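Local coordinates for protein importin subunit beta-1 (PDB 5OWU) that carries proteins into the nucleus as the importin beta subunit, working with importin alpha, which recognises the classical nuclear localization signal of the cargo, at residues A[496-507]-A[520-531]. Numbering follows the deposited sequence. Where two conformers were deposited one is given.
Sequences YPALVDGLIGAA and AFSALTTMVEYA
The phenol hydroxyl of Tyr-496 donates a hydrogen bond to the backbone carbonyl of Met-527, with 2.7 Å between OH and O. It arrives in the carbonyl plane on a lone pair, at a C=O...donor angle of 117°. The same two residues meet through their side chains: Met-527 CE lies over the centre of the Tyr-496 ring, 3.5 Å from the centroid, a CH-pi contact, while SD stands above that face at a longer, Met-aromatic distance. Bends at chi2 (-53°) and chi3 curl the thioether so that its methyl reaches the ring and also touches Leu-499 CB and Val-500 CG2. Replacing the tyrosine by an alanine would probably leave the Met-527 methyl without its aromatic cover and the carbonyl without this donor.

Met-527 is a knob among Tyr-496, Leu-499, Val-500 and Leu-503, whose CD1 lies 3.6 Å from Met-527 CG. Leu-503 answers as a knob among Ala-520, Ala-523, Leu-524 and Met-527, its CD2 3.6 Å from Ala-523 CB. Small side chains allow the backbones to come close at the other end, where Ala-506 CB and Ala-520 CB are 3.6 Å apart and Ala-507 CB sits over one face of the Phe-521 ring, offset toward its rim.

The axes of segments 496-507 and 520-530 run roughly antiparallel (149°) and come within 8.7 Å at their closest, forming the helical hairpin of HEAT repeat 12. Helix 467-484 packs on Leu-503 and Met-527, whereas helix 536-553 touches Tyr-496 and Ile-504, and helix 563-586 packs on Phe-521, so the hairpin is stacked between its neighbours in the HEAT superhelix.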
ATOM      1  N   TYR A 496     -22.948  22.856  14.207  1.00 31.40           N
ATOM      2  CA  TYR A 496     -23.395  21.940  13.157  1.00 26.06           C
ATOM      3  C   TYR A 496     -24.233  22.636  12.092  1.00 26.85           C
ATOM      4  O   TYR A 496     -23.924  22.483  10.897  1.00 32.83           O
ATOM      5  CB  TYR A 496     -24.158  20.768  13.784  1.00 35.85           C
ATOM      6  CG  TYR A 496     -23.527  19.414  13.524  1.00 34.69           C
ATOM      7  CD1 TYR A 496     -22.272  19.106  14.025  1.00 31.78           C
ATOM      8  CD2 TYR A 496     -24.192  18.446  12.789  1.00 31.09           C
ATOM      9  CE1 TYR A 496     -21.696  17.876  13.803  1.00 27.92           C
ATOM     10  CE2 TYR A 496     -23.621  17.202  12.557  1.00 30.75           C
ATOM     11  CZ  TYR A 496     -22.375  16.925  13.064  1.00 30.26           C
ATOM     12  OH  TYR A 496     -21.802  15.693  12.835  1.00 31.00           O
ATOM     13  N   PRO A 497     -25.272  23.411  12.429  1.00 30.35           N
ATOM     14  CA  PRO A 497     -26.065  24.074  11.379  1.00 30.99           C
ATOM     15  C   PRO A 497     -25.200  24.894  10.433  1.00 32.61           C
ATOM     16  O   PRO A 497     -25.185  24.650   9.219  1.00 37.01           O
ATOM     17  CB  PRO A 497     -27.042  24.952  12.175  1.00 36.84           C
ATOM     18  CG  PRO A 497     -27.163  24.261  13.503  1.00 44.41           C
ATOM     19  CD  PRO A 497     -25.801  23.678  13.779  1.00 31.86           C
ATOM     20  N   ALA A 498     -24.428  25.829  10.990  1.00 33.37           N
ATOM     21  CA  ALA A 498     -23.573  26.671  10.160  1.00 27.73           C
ATOM     22  C   ALA A 498     -22.651  25.826   9.288  1.00 25.36           C
ATOM     23  O   ALA A 498     -22.630  25.967   8.059  1.00 28.97           O
ATOM     24  CB  ALA A 498     -22.767  27.622  11.046  1.00 32.09           C
ATOM     25  N   LEU A 499     -21.900  24.913   9.907  1.00 31.28           N
ATOM     26  CA  LEU A 499     -21.019  24.047   9.133  1.00 26.75           C
ATOM     27  C   LEU A 499     -21.788  23.355   8.010  1.00 29.60           C
ATOM     28  O   LEU A 499     -21.393  23.419   6.838  1.00 30.33           O
ATOM     29  CB  LEU A 499     -20.344  23.023  10.057  1.00 25.25           C
ATOM     30  CG  LEU A 499     -19.288  23.616  10.989  1.00 27.86           C
ATOM     31  CD1 LEU A 499     -18.898  22.630  12.069  1.00 27.45           C
ATOM     32  CD2 LEU A 499     -18.073  24.032  10.201  1.00 25.93           C
ATOM     33  N   VAL A 500     -22.931  22.746   8.338  1.00 28.15           N
ATOM     34  CA  VAL A 500     -23.669  22.026   7.303  1.00 32.04           C
ATOM     35  C   VAL A 500     -24.072  22.990   6.197  1.00 33.81           C
ATOM     36  O   VAL A 500     -23.850  22.730   5.005  1.00 29.63           O
ATOM     37  CB  VAL A 500     -24.878  21.291   7.911  1.00 39.12           C
ATOM     38  CG1 VAL A 500     -25.853  20.817   6.825  1.00 32.59           C
ATOM     39  CG2 VAL A 500     -24.392  20.094   8.713  1.00 38.76           C
ATOM     40  N   ASP A 501     -24.595  24.159   6.576  1.00 36.07           N
ATOM     41  CA  ASP A 501     -24.967  25.130   5.556  1.00 31.22           C
ATOM     42  C   ASP A 501     -23.772  25.421   4.657  1.00 40.06           C
ATOM     43  O   ASP A 501     -23.855  25.297   3.426  1.00 38.99           O
ATOM     44  CB  ASP A 501     -25.496  26.405   6.212  1.00 40.13           C
ATOM     45  CG  ASP A 501     -25.757  27.503   5.214  1.00 48.50           C
ATOM     46  OD1 ASP A 501     -26.841  27.496   4.597  1.00 56.56           O
ATOM     47  OD2 ASP A 501     -24.879  28.370   5.041  1.00 50.61           O
ATOM     48  N   GLY A 502     -22.617  25.707   5.265  1.00 34.98           N
ATOM     49  CA  GLY A 502     -21.445  26.000   4.463  1.00 27.94           C
ATOM     50  C   GLY A 502     -21.099  24.848   3.542  1.00 32.39           C
ATOM     51  O   GLY A 502     -20.853  25.042   2.345  1.00 29.52           O
ATOM     52  N   LEU A 503     -21.126  23.625   4.076  1.00 24.31           N
ATOM     53  CA  LEU A 503     -20.744  22.478   3.267  1.00 24.12           C
ATOM     54  C   LEU A 503     -21.726  22.294   2.124  1.00 30.11           C
ATOM     55  O   LEU A 503     -21.319  22.020   0.986  1.00 27.63           O
ATOM     56  CB  LEU A 503     -20.663  21.225   4.140  1.00 24.31           C
ATOM     57  CG  LEU A 503     -19.453  21.153   5.085  1.00 25.04           C
ATOM     58  CD1 LEU A 503     -19.564  19.991   6.052  1.00 23.07           C
ATOM     59  CD2 LEU A 503     -18.180  21.029   4.286  1.00 23.76           C
ATOM     60  N   ILE A 504     -23.022  22.512   2.383  1.00 34.28           N
ATOM     61  CA  ILE A 504     -23.982  22.364   1.295  1.00 31.20           C
ATOM     62  C   ILE A 504     -23.629  23.343   0.190  1.00 31.33           C
ATOM     63  O   ILE A 504     -23.593  22.984  -0.995  1.00 35.31           O
ATOM     64  CB  ILE A 504     -25.425  22.546   1.804  1.00 37.43           C
ATOM     65  CG1 ILE A 504     -25.861  21.310   2.598  1.00 30.73           C
ATOM     66  CG2 ILE A 504     -26.392  22.765   0.631  1.00 35.40           C
ATOM     67  CD1 ILE A 504     -27.216  21.459   3.276  1.00 31.14           C
ATOM     68  N   GLY A 505     -23.257  24.565   0.574  1.00 31.47           N
ATOM     69  CA  GLY A 505     -22.888  25.554  -0.419  1.00 27.31           C
ATOM     70  C   GLY A 505     -21.738  25.088  -1.286  1.00 36.65           C
ATOM     71  O   GLY A 505     -21.755  25.274  -2.506  1.00 26.99           O
ATOM     72  N   ALA A 506     -20.730  24.459  -0.673  1.00 33.08           N
ATOM     73  CA  ALA A 506     -19.592  23.995  -1.456  1.00 28.85           C
ATOM     74  C   ALA A 506     -19.972  22.782  -2.284  1.00 24.62           C
ATOM     75  O   ALA A 506     -19.459  22.600  -3.396  1.00 25.66           O
ATOM     76  CB  ALA A 506     -18.406  23.667  -0.542  1.00 28.67           C
ATOM     77  N   ALA A 507     -20.891  21.963  -1.776  1.00 25.79           N
ATOM     78  CA  ALA A 507     -21.356  20.828  -2.555  1.00 30.20           C
ATOM     79  C   ALA A 507     -22.184  21.282  -3.744  1.00 31.68           C
ATOM     80  O   ALA A 507     -22.260  20.561  -4.742  1.00 29.83           O
ATOM     81  CB  ALA A 507     -22.157  19.879  -1.669  1.00 23.47           C
ATOM     82  N   ALA A 520     -16.366  18.524  -0.264  1.00 22.09           N
ATOM     83  CA  ALA A 520     -17.505  18.968   0.532  1.00 21.09           C
ATOM     84  C   ALA A 520     -18.464  17.813   0.768  1.00 17.81           C
ATOM     85  O   ALA A 520     -18.934  17.602   1.894  1.00 24.69           O
ATOM     86  CB  ALA A 520     -18.217  20.131  -0.155  1.00 26.39           C
ATOM     87  N   PHE A 521     -18.728  17.019  -0.276  1.00 25.64           N
ATOM     88  CA  PHE A 521     -19.607  15.872  -0.082  1.00 23.06           C
ATOM     89  C   PHE A 521     -19.010  14.920   0.943  1.00 27.22           C
ATOM     90  O   PHE A 521     -19.726  14.409   1.818  1.00 24.60           O
ATOM     91  CB  PHE A 521     -19.863  15.166  -1.411  1.00 25.89           C
ATOM     92  CG  PHE A 521     -20.981  15.783  -2.216  1.00 25.94           C
ATOM     93  CD1 PHE A 521     -22.303  15.555  -1.869  1.00 31.90           C
ATOM     94  CD2 PHE A 521     -20.709  16.581  -3.313  1.00 26.53           C
ATOM     95  CE1 PHE A 521     -23.337  16.110  -2.604  1.00 32.18           C
ATOM     96  CE2 PHE A 521     -21.738  17.141  -4.048  1.00 27.41           C
ATOM     97  CZ  PHE A 521     -23.059  16.902  -3.687  1.00 23.89           C
ATOM     98  N   SER A 522     -17.690  14.716   0.893  1.00 25.03           N
ATOM     99  CA  SER A 522     -17.072  13.845   1.882  0.63 27.46           C
ATOM    100  C   SER A 522     -17.315  14.376   3.288  1.00 28.83           C
ATOM    101  O   SER A 522     -17.667  13.609   4.193  1.00 28.12           O
ATOM    102  CB  SER A 522     -15.577  13.696   1.610  0.63 26.64           C
ATOM    103  OG  SER A 522     -15.004  12.780   2.524  0.63 28.32           O
ATOM    104  N   ALA A 523     -17.175  15.694   3.482  1.00 23.06           N
ATOM    105  CA  ALA A 523     -17.383  16.238   4.818  1.00 24.85           C
ATOM    106  C   ALA A 523     -18.830  16.060   5.240  1.00 23.76           C
ATOM    107  O   ALA A 523     -19.101  15.745   6.409  1.00 24.73           O
ATOM    108  CB  ALA A 523     -16.972  17.709   4.874  1.00 25.40           C
ATOM    109  N   LEU A 524     -19.767  16.169   4.290  1.00 24.02           N
ATOM    110  CA  LEU A 524     -21.160  15.934   4.640  1.00 25.64           C
ATOM    111  C   LEU A 524     -21.345  14.523   5.172  1.00 25.85           C
ATOM    112  O   LEU A 524     -22.093  14.305   6.134  1.00 29.93           O
ATOM    113  CB  LEU A 524     -22.070  16.184   3.434  1.00 26.48           C
ATOM    114  CG  LEU A 524     -22.304  17.651   3.062  1.00 27.84           C
ATOM    115  CD1 LEU A 524     -23.189  17.717   1.837  1.00 27.79           C
ATOM    116  CD2 LEU A 524     -22.920  18.435   4.208  1.00 25.09           C
ATOM    117  N   THR A 525     -20.635  13.555   4.592  1.00 25.70           N
ATOM    118  CA  THR A 525     -20.743  12.197   5.100  1.00 29.03           C
ATOM    119  C   THR A 525     -20.305  12.151   6.555  1.00 27.69           C
ATOM    120  O   THR A 525     -21.010  11.606   7.416  1.00 26.13           O
ATOM    121  CB  THR A 525     -19.924  11.250   4.227  1.00 34.00           C
ATOM    122  OG1 THR A 525     -20.498  11.228   2.908  1.00 32.96           O
ATOM    123  CG2 THR A 525     -19.935   9.846   4.792  1.00 29.35           C
ATOM    124  N   THR A 526     -19.170  12.786   6.860  1.00 26.83           N
ATOM    125  CA  THR A 526     -18.736  12.883   8.249  1.00 24.50           C
ATOM    126  C   THR A 526     -19.823  13.527   9.102  1.00 30.08           C
ATOM    127  O   THR A 526     -20.162  13.019  10.180  1.00 27.67           O
ATOM    128  CB  THR A 526     -17.425  13.678   8.329  1.00 28.09           C
ATOM    129  OG1 THR A 526     -16.386  12.960   7.655  1.00 28.17           O
ATOM    130  CG2 THR A 526     -17.006  13.913   9.767  1.00 25.37           C
ATOM    131  N   MET A 527     -20.416  14.631   8.618  1.00 25.34           N
ATOM    132  CA  MET A 527     -21.426  15.296   9.435  1.00 24.88           C
ATOM    133  C   MET A 527     -22.551  14.327   9.754  1.00 29.66           C
ATOM    134  O   MET A 527     -23.066  14.296  10.881  1.00 25.50           O
ATOM    135  CB  MET A 527     -21.991  16.529   8.730  1.00 26.30           C
ATOM    136  CG  MET A 527     -20.974  17.556   8.303  1.00 25.44           C
ATOM    137  SD  MET A 527     -19.899  18.062   9.635  1.00 30.53           S
ATOM    138  CE  MET A 527     -20.946  19.193  10.553  1.00 33.89           C
ATOM    139  N   VAL A 528     -22.928  13.507   8.772  1.00 29.19           N
ATOM    140  CA  VAL A 528     -24.006  12.557   8.996  1.00 29.63           C
ATOM    141  C   VAL A 528     -23.588  11.549  10.048  1.00 32.59           C
ATOM    142  O   VAL A 528     -24.314  11.288  11.015  1.00 30.31           O
ATOM    143  CB  VAL A 528     -24.394  11.861   7.680  1.00 34.55           C
ATOM    144  CG1 VAL A 528     -25.372  10.709   7.950  1.00 29.02           C
ATOM    145  CG2 VAL A 528     -24.997  12.853   6.724  1.00 29.13           C
ATOM    146  N   GLU A 529     -22.381  11.009   9.904  1.00 28.89           N
ATOM    147  CA  GLU A 529     -22.010   9.855  10.706  1.00 29.77           C
ATOM    148  C   GLU A 529     -21.811  10.231  12.169  1.00 31.43           C
ATOM    149  O   GLU A 529     -22.045   9.403  13.053  1.00 27.55           O
ATOM    150  CB  GLU A 529     -20.774   9.207  10.093  1.00 38.62           C
ATOM    151  CG  GLU A 529     -21.121   8.546   8.737  1.00 43.92           C
ATOM    152  CD  GLU A 529     -19.920   8.030   7.968  1.00 49.12           C
ATOM    153  OE1 GLU A 529     -18.807   8.570   8.152  1.00 45.75           O
ATOM    154  OE2 GLU A 529     -20.102   7.085   7.163  1.00 48.26           O
ATOM    155  N   TYR A 530     -21.452  11.483  12.450  1.00 31.72           N
ATOM    156  CA  TYR A 530     -21.292  11.939  13.824  1.00 24.90           C
ATOM    157  C   TYR A 530     -22.503  12.693  14.358  1.00 24.07           C
ATOM    158  O   TYR A 530     -22.461  13.161  15.499  1.00 27.63           O
ATOM    159  CB  TYR A 530     -20.043  12.819  13.940  1.00 29.64           C
ATOM    160  CG  TYR A 530     -18.759  12.020  13.899  1.00 28.05           C
ATOM    161  CD1 TYR A 530     -18.141  11.716  12.693  1.00 30.45           C
ATOM    162  CD2 TYR A 530     -18.181  11.551  15.071  1.00 35.31           C
ATOM    163  CE1 TYR A 530     -16.969  10.973  12.657  1.00 31.05           C
ATOM    164  CE2 TYR A 530     -17.013  10.807  15.046  1.00 42.65           C
ATOM    165  CZ  TYR A 530     -16.410  10.526  13.839  1.00 34.82           C
ATOM    166  OH  TYR A 530     -15.247   9.798  13.823  1.00 41.78           O
ATOM    167  N   ALA A 531     -23.582  12.814  13.588  1.00 30.52           N
ATOM    168  CA  ALA A 531     -24.719  13.606  14.048  1.00 29.38           C
ATOM    169  C   ALA A 531     -25.351  12.966  15.275  1.00 30.74           C
ATOM    170  O   ALA A 531     -25.415  11.742  15.395  1.00 30.36           O
ATOM    171  CB  ALA A 531     -25.760  13.766  12.939  1.00 29.46           C
TER